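Local coordinates for importin-95 (Chaetomium thermophilum, PDB 4XRI), which probably works as a flexible HEAT-repeat nuclear import receptor of the importin-beta family, carrying protein cargo and binding a small GTPase, at residues Ser762-Glu765 with Gly766-Asp769; Ser808-Leu811 with Met812-Ser815; Arg856-Glu859 with Thr860-Ala864. The protein carries 2 engineered substitutions. One frame throughout, in Å; residues are numbered along the deposited sequence.

Contact 1: residues Ser762-Glu765 with Gly766-Asp769; sequences SLRE and GIMD
Leu763 and Ile767 meet through their side chains one helical turn apart, Leu763 CG lying 4.3 Å from Ile767 CD1. Ile767 CG1 stands beside its own backbone N (chi1 -55°), which folds the longer branch back along the helix to lie 3.3 Å from Leu763 O, while CD1 also rests against Arg764 CA. This apolar side continues onto Leu715 of helix 711-725. The backbone bonds are four regular i to i+4 links, from Gly766 N to Ser762 O through Asp769 N to Glu765 O (3.0 Å). All belong to the long helix 754-780, one of the helices stacked in the HEAT-repeat superhelix, and Met768 packs from it onto Leu797 and Ile801 of helix 791-802. Two polar ends reach neighbouring parts of the chain: Arg764 NH1 bonds Ala744 O and NH2 bonds Ser800 OG, and Glu765 OE2 probably bonds Ser808 OG, at an unusually short distance. Asp769 instead curls back over its own turn, CG 3.1 Å from Glu765 O, a carboxylate set against a carbonyl with no bond between them. Its OD1 reaches 3.7 Å from Ala814 CB; with an alanine here the carboxylate is gone, and a gap would probably open between this turn and Ala814.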
loop_
_atom_site.group_PDB
_atom_site.type_symbol
_atom_site.label_atom_id
_atom_site.label_comp_id
_atom_site.label_asym_id
_atom_site.label_seq_id
_atom_site.Cartn_x
_atom_site.Cartn_y
_atom_site.Cartn_z
ATOM N N SER A 762 8.075 3.375 -15.792
ATOM C CA SER A 762 7.517 2.125 -16.286
ATOM C C SER A 762 7.244 2.195 -17.785
ATOM O O SER A 762 7.510 1.240 -18.516
ATOM C CB SER A 762 6.230 1.781 -15.538
ATOM O OG SER A 762 5.618 0.630 -16.091
ATOM N N LEU A 763 6.700 3.323 -18.228
ATOM C CA LEU A 763 6.376 3.526 -19.634
ATOM C C LEU A 763 7.622 3.424 -20.505
ATOM O O LEU A 763 7.620 2.762 -21.545
ATOM C CB LEU A 763 5.707 4.887 -19.836
ATOM C CG LEU A 763 5.329 5.267 -21.268
ATOM C CD1 LEU A 763 4.270 4.324 -21.804
ATOM C CD2 LEU A 763 4.843 6.706 -21.320
ATOM N N ARG A 764 8.689 4.081 -20.067
ATOM C CA ARG A 764 9.927 4.131 -20.835
ATOM C C ARG A 764 10.659 2.796 -20.811
ATOM O O ARG A 764 11.431 2.489 -21.720
ATOM C CB ARG A 764 10.823 5.253 -20.316
ATOM C CG ARG A 764 10.252 6.634 -20.616
ATOM C CD ARG A 764 11.189 7.757 -20.213
ATOM N NE ARG A 764 10.796 9.011 -20.853
ATOM C CZ ARG A 764 11.556 10.100 -20.904
ATOM N NH1 ARG A 764 11.115 11.190 -21.519
ATOM N NH2 ARG A 764 12.757 10.098 -20.344
ATOM N N GLU A 765 10.411 2.002 -19.774
ATOM C CA GLU A 765 10.835 0.607 -19.776
ATOM C C GLU A 765 10.169 -0.099 -20.948
ATOM O O GLU A 765 10.815 -0.827 -21.703
ATOM C CB GLU A 765 10.474 -0.091 -18.461
ATOM C CG GLU A 765 11.342 0.287 -17.279
ATOM C CD GLU A 765 10.934 -0.447 -16.015
ATOM O OE1 GLU A 765 10.291 -1.513 -16.126
ATOM O OE2 GLU A 765 11.250 0.045 -14.911
ATOM N N GLY A 766 8.868 0.137 -21.088
ATOM C CA GLY A 766 8.083 -0.424 -22.170
ATOM C C GLY A 766 8.579 0.017 -23.531
ATOM O O GLY A 766 8.761 -0.812 -24.421
ATOM N N ILE A 767 8.803 1.319 -23.691
ATOM C CA ILE A 767 9.299 1.863 -24.953
ATOM C C ILE A 767 10.622 1.224 -25.354
ATOM O O ILE A 767 10.804 0.804 -26.497
ATOM C CB ILE A 767 9.510 3.388 -24.888
ATOM C CG1 ILE A 767 8.233 4.105 -24.453
ATOM C CG2 ILE A 767 9.970 3.902 -26.238
ATOM C CD1 ILE A 767 8.412 5.598 -24.261
ATOM N N MET A 768 11.541 1.146 -24.398
ATOM C CA MET A 768 12.868 0.598 -24.651
ATOM C C MET A 768 12.800 -0.879 -25.021
ATOM O O MET A 768 13.520 -1.338 -25.906
ATOM C CB MET A 768 13.763 0.796 -23.429
ATOM C CG MET A 768 15.237 0.911 -23.756
ATOM S SD MET A 768 15.580 2.196 -24.968
ATOM C CE MET A 768 14.800 3.608 -24.206
ATOM N N ASP A 769 11.924 -1.617 -24.345
ATOM C CA ASP A 769 11.684 -3.015 -24.685
ATOM C C ASP A 769 11.159 -3.123 -26.112
ATOM O O ASP A 769 11.576 -3.998 -26.870
ATOM C CB ASP A 769 10.695 -3.657 -23.708
ATOM C CG ASP A 769 11.267 -3.808 -22.311
ATOM O OD1 ASP A 769 12.504 -3.727 -22.156
ATOM O OD2 ASP A 769 10.477 -4.017 -21.369
#

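Contact 2: residues Ser808-Leu811 with Met812-Ser815; sequences SEAL and MRAS. With SO4 (sulfate ion), chain E.
Glu809 and Arg813 face each other across the first turn of helix 809-825, whose N-cap is Ser808. Ser808 OG accepts from Leu811 N (3.2 Å), and the Ser808 side chain also touches Ile761 of the neighbouring helix 754-780. Just beyond the cap, Glu809 N donates to sulfate O1 at 2.6 Å; the ion probably comes from the crystallisation liquor, and it sits where the amides at a helix start would be expected to attract an anion.

Arg813 can be followed outward from the backbone. Its CB rests 3.4 Å from Glu809 O, the carbonyl that accepts from its own backbone N. CG then departs on the far side from that N, and CD follows in a nearly straight line. The chain bends at chi3 (65°), which turns NE and the guanidinium back toward the helix start. There CZ lies 3.9 Å from Ala810 CA, which sits over one face of the group, and NH2 touches Ala810 CB as well. NH1 comes 3.5 Å from Glu809 CG, a methylene placed at the guanidinium edge. Farther out, Glu809 OE2 makes a long salt bridge to NH1 (3.8 Å), the two flat groups being turned 68° apart. Both charged ends have closer business outside this turn, with Arg813 NH1 and Glu809 OE2 each bonded to Thr857 OG1, and OE2 also to Gly854 N. That shared hydroxyl probably helps hold the two groups in position.

At the far end Leu811 O is gripped twice by one residue: Ser815 N and Ser815 OG reach it from opposite faces of the carbonyl plane, the hydroxyl at 2.6 Å.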
loop_
_atom_site.group_PDB
_atom_site.type_symbol
_atom_site.label_atom_id
_atom_site.label_comp_id
_atom_site.label_asym_id
_atom_site.label_seq_id
_atom_site.Cartn_x
_atom_site.Cartn_y
_atom_site.Cartn_z
ATOM N N SER A 808 14.807 3.385 -13.058
ATOM C CA SER A 808 14.804 2.069 -12.441
ATOM C C SER A 808 15.957 1.256 -13.007
ATOM O O SER A 808 16.517 1.609 -14.044
ATOM C CB SER A 808 13.475 1.349 -12.675
ATOM O OG SER A 808 13.302 1.024 -14.042
ATOM N N GLU A 809 16.315 0.173 -12.327
ATOM C CA GLU A 809 17.371 -0.705 -12.812
ATOM C C GLU A 809 16.986 -1.310 -14.157
ATOM O O GLU A 809 17.807 -1.391 -15.073
ATOM C CB GLU A 809 17.670 -1.814 -11.803
ATOM C CG GLU A 809 18.538 -2.922 -12.369
ATOM C CD GLU A 809 19.172 -3.782 -11.296
ATOM O OE1 GLU A 809 19.025 -3.451 -10.100
ATOM O OE2 GLU A 809 19.825 -4.787 -11.651
ATOM N N ALA A 810 15.728 -1.723 -14.268
ATOM C CA ALA A 810 15.208 -2.321 -15.493
ATOM C C ALA A 810 15.306 -1.363 -16.676
ATOM O O ALA A 810 15.614 -1.773 -17.794
ATOM C CB ALA A 810 13.766 -2.761 -15.291
ATOM N N LEU A 811 15.047 -0.085 -16.419
ATOM C CA LEU A 811 15.084 0.925 -17.470
ATOM C C LEU A 811 16.505 1.128 -17.985
ATOM O O LEU A 811 16.731 1.238 -19.192
ATOM C CB LEU A 811 14.514 2.250 -16.962
ATOM C CG LEU A 811 14.553 3.425 -17.942
ATOM C CD1 LEU A 811 13.870 3.059 -19.251
ATOM C CD2 LEU A 811 13.910 4.660 -17.324
ATOM N N MET A 812 17.464 1.164 -17.065
ATOM C CA MET A 812 18.862 1.340 -17.438
ATOM C C MET A 812 19.388 0.096 -18.143
ATOM O O MET A 812 20.167 0.194 -19.088
ATOM C CB MET A 812 19.715 1.662 -16.210
ATOM C CG MET A 812 19.259 2.903 -15.455
ATOM S SD MET A 812 18.925 4.315 -16.529
ATOM C CE MET A 812 20.567 4.688 -17.141
ATOM N N ARG A 813 18.956 -1.073 -17.680
ATOM C CA ARG A 813 19.332 -2.328 -18.321
ATOM C C ARG A 813 18.822 -2.370 -19.759
ATOM O O ARG A 813 19.583 -2.640 -20.691
ATOM C CB ARG A 813 18.793 -3.524 -17.532
ATOM C CG ARG A 813 19.154 -4.873 -18.140
ATOM C CD ARG A 813 18.896 -6.023 -17.179
ATOM N NE ARG A 813 17.480 -6.181 -16.860
ATOM C CZ ARG A 813 16.925 -5.825 -15.705
ATOM N NH1 ARG A 813 17.666 -5.286 -14.747
ATOM N NH2 ARG A 813 15.627 -6.012 -15.508
ATOM N N ALA A 814 17.532 -2.089 -19.926
ATOM C CA ALA A 814 16.903 -2.065 -21.245
ATOM C C ALA A 814 17.575 -1.057 -22.171
ATOM O O ALA A 814 17.709 -1.293 -23.373
ATOM C CB ALA A 814 15.423 -1.749 -21.116
ATOM N N SER A 815 17.997 0.067 -21.598
ATOM C CA SER A 815 18.677 1.114 -22.354
ATOM C C SER A 815 20.027 0.628 -22.865
ATOM O O SER A 815 20.366 0.827 -24.033
ATOM C CB SER A 815 18.860 2.364 -21.495
ATOM O OG SER A 815 17.609 2.879 -21.078
HETATM S S SO4 E . 14.812 -0.193 -8.879
HETATM O O1 SO4 E . 15.728 0.476 -9.798
HETATM O O2 SO4 E . 14.864 -1.633 -9.110
HETATM O O3 SO4 E . 13.452 0.289 -9.099
HETATM O O4 SO4 E . 15.216 0.097 -7.506
#

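Contact 3: residues Arg856-Glu859 with Thr860-Ala864; sequences RTIE and TARWA
Within a single helix, 855-872, close to the C-terminal end of the modelled chain, Arg856 meets Thr860 and Ile858 meets Arg862, each pair one turn apart. The tighter of these is polar. Thr860 N and Thr860 OG1 both donate to Arg856 O, at 2.9 and 2.7 Å. With OG1 beside its own backbone N (chi1 -52°), the hydroxyl folds back along the helix and approaches well above the carbonyl plane, whereas the amide arrives only moderately tilted from it. The hydroxyl is thus satisfied within its own turn, and the methyl CG2 points elsewhere, 3.6 Å from Arg813 O.

The second pairing is apolar on a charged side chain. Arg862 runs extended from CG to NE alongside Ile858, pointing the same way. Its CG presses to 3.2 Å from Ile858 O, and farther out Ile858 CG2 sits over the centre of the guanidinium, 4.0 Å from CZ. The branched isoleucine thereby covers one face of the planar group.

Two neighbouring helices pack against this one. Thr860 rests on Arg813 and Met816 of helix 809-825, and Trp863 extends to Asp821 and Asp824 farther along that helix, while Thr857 and Ala861 pack on Thr847 of helix 838-849.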
loop_
_atom_site.group_PDB
_atom_site.type_symbol
_atom_site.label_atom_id
_atom_site.label_comp_id
_atom_site.label_asym_id
_atom_site.label_seq_id
_atom_site.Cartn_x
_atom_site.Cartn_y
_atom_site.Cartn_z
ATOM N N ARG A 856 22.792 -9.144 -14.198
ATOM C CA ARG A 856 22.248 -9.014 -15.550
ATOM C C ARG A 856 22.545 -7.634 -16.121
ATOM O O ARG A 856 23.079 -7.500 -17.223
ATOM C CB ARG A 856 20.734 -9.245 -15.560
ATOM C CG ARG A 856 20.268 -10.620 -15.127
ATOM C CD ARG A 856 18.747 -10.637 -15.052
ATOM N NE ARG A 856 18.203 -11.939 -14.684
ATOM C CZ ARG A 856 16.910 -12.167 -14.468
ATOM N NH1 ARG A 856 16.495 -13.381 -14.137
ATOM N NH2 ARG A 856 16.033 -11.178 -14.582
ATOM N N THR A 857 22.190 -6.616 -15.346
ATOM C CA THR A 857 22.318 -5.225 -15.759
ATOM C C THR A 857 23.766 -4.828 -16.021
ATOM O O THR A 857 24.077 -4.220 -17.047
ATOM C CB THR A 857 21.731 -4.283 -14.692
ATOM O OG1 THR A 857 20.387 -4.680 -14.385
ATOM C CG2 THR A 857 21.735 -2.846 -15.185
ATOM N N ILE A 858 24.646 -5.176 -15.089
ATOM C CA ILE A 858 26.056 -4.827 -15.194
ATOM C C ILE A 858 26.706 -5.530 -16.385
ATOM O O ILE A 858 27.549 -4.953 -17.074
ATOM C CB ILE A 858 26.810 -5.178 -13.897
ATOM C CG1 ILE A 858 26.231 -4.387 -12.724
ATOM C CG2 ILE A 858 28.297 -4.886 -14.037
ATOM C CD1 ILE A 858 26.777 -4.798 -11.375
ATOM N N GLU A 859 26.298 -6.770 -16.636
ATOM C CA GLU A 859 26.779 -7.506 -17.801
ATOM C C GLU A 859 26.278 -6.868 -19.091
ATOM O O GLU A 859 27.014 -6.772 -20.076
ATOM C CB GLU A 859 26.340 -8.968 -17.736
ATOM C CG GLU A 859 27.112 -9.799 -16.732
ATOM C CD GLU A 859 26.508 -11.174 -16.536
ATOM O OE1 GLU A 859 25.396 -11.413 -17.052
ATOM O OE2 GLU A 859 27.144 -12.015 -15.867
ATOM N N THR A 860 25.022 -6.436 -19.082
ATOM C CA THR A 860 24.433 -5.766 -20.234
ATOM C C THR A 860 25.145 -4.445 -20.496
ATOM O O THR A 860 25.348 -4.048 -21.644
ATOM C CB THR A 860 22.927 -5.505 -20.031
ATOM O OG1 THR A 860 22.274 -6.720 -19.645
ATOM C CG2 THR A 860 22.294 -4.978 -21.311
ATOM N N ALA A 861 25.527 -3.770 -19.416
ATOM C CA ALA A 861 26.252 -2.512 -19.511
ATOM C C ALA A 861 27.653 -2.738 -20.067
ATOM O O ALA A 861 28.168 -1.920 -20.831
ATOM C CB ALA A 861 26.322 -1.835 -18.152
ATOM N N ARG A 862 28.265 -3.852 -19.679
ATOM C CA ARG A 862 29.582 -4.209 -20.191
ATOM C C ARG A 862 29.508 -4.533 -21.676
ATOM O O ARG A 862 30.374 -4.123 -22.452
ATOM C CB ARG A 862 30.164 -5.389 -19.414
ATOM C CG ARG A 862 30.650 -5.008 -18.032
ATOM C CD ARG A 862 31.288 -6.177 -17.308
ATOM N NE ARG A 862 31.817 -5.762 -16.013
ATOM C CZ ARG A 862 31.874 -6.543 -14.940
ATOM N NH1 ARG A 862 32.369 -6.072 -13.806
ATOM N NH2 ARG A 862 31.430 -7.791 -15.000
ATOM N N TRP A 863 28.471 -5.265 -22.068
ATOM C CA TRP A 863 28.244 -5.567 -23.475
ATOM C C TRP A 863 28.051 -4.283 -24.265
ATOM O O TRP A 863 28.577 -4.137 -25.366
ATOM C CB TRP A 863 27.031 -6.482 -23.650
ATOM C CG TRP A 863 26.662 -6.706 -25.086
ATOM C CD1 TRP A 863 27.451 -7.250 -26.058
ATOM C CD2 TRP A 863 25.411 -6.400 -25.712
ATOM N NE1 TRP A 863 26.772 -7.297 -27.250
ATOM C CE2 TRP A 863 25.511 -6.781 -27.064
ATOM C CE3 TRP A 863 24.210 -5.840 -25.261
ATOM C CZ2 TRP A 863 24.469 -6.621 -27.970
ATOM C CZ3 TRP A 863 23.171 -5.682 -26.161
ATOM C CH2 TRP A 863 23.307 -6.073 -27.498
ATOM N N ALA A 864 27.296 -3.352 -23.687
ATOM C CA ALA A 864 27.055 -2.059 -24.314
ATOM C C ALA A 864 28.365 -1.316 -24.535
ATOM O O ALA A 864 28.609 -0.794 -25.618
ATOM C CB ALA A 864 26.104 -1.225 -23.469
#

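The three contacts follow one another along the C-terminal part of the chain, on helices 754-780, 809-825 and 855-872. Contact 2 is the middle member: its centre is about 9 Å from that of contact 1 and about 10 Å from that of contact 3, whereas the centres of contacts 1 and 3 are about 18 Å apart and the two do not touch. On one side of it Met768 CG packs 3.3 Å from Ala814 O. On the other, Arg813 CD packs 4.0 Å from Arg856 CB. Helix 809-825 thus bridges the outer two, in keeping with the side-by-side helix stacking of a HEAT-repeat solenoid, whose successive layers give importins their flexible superhelical shape.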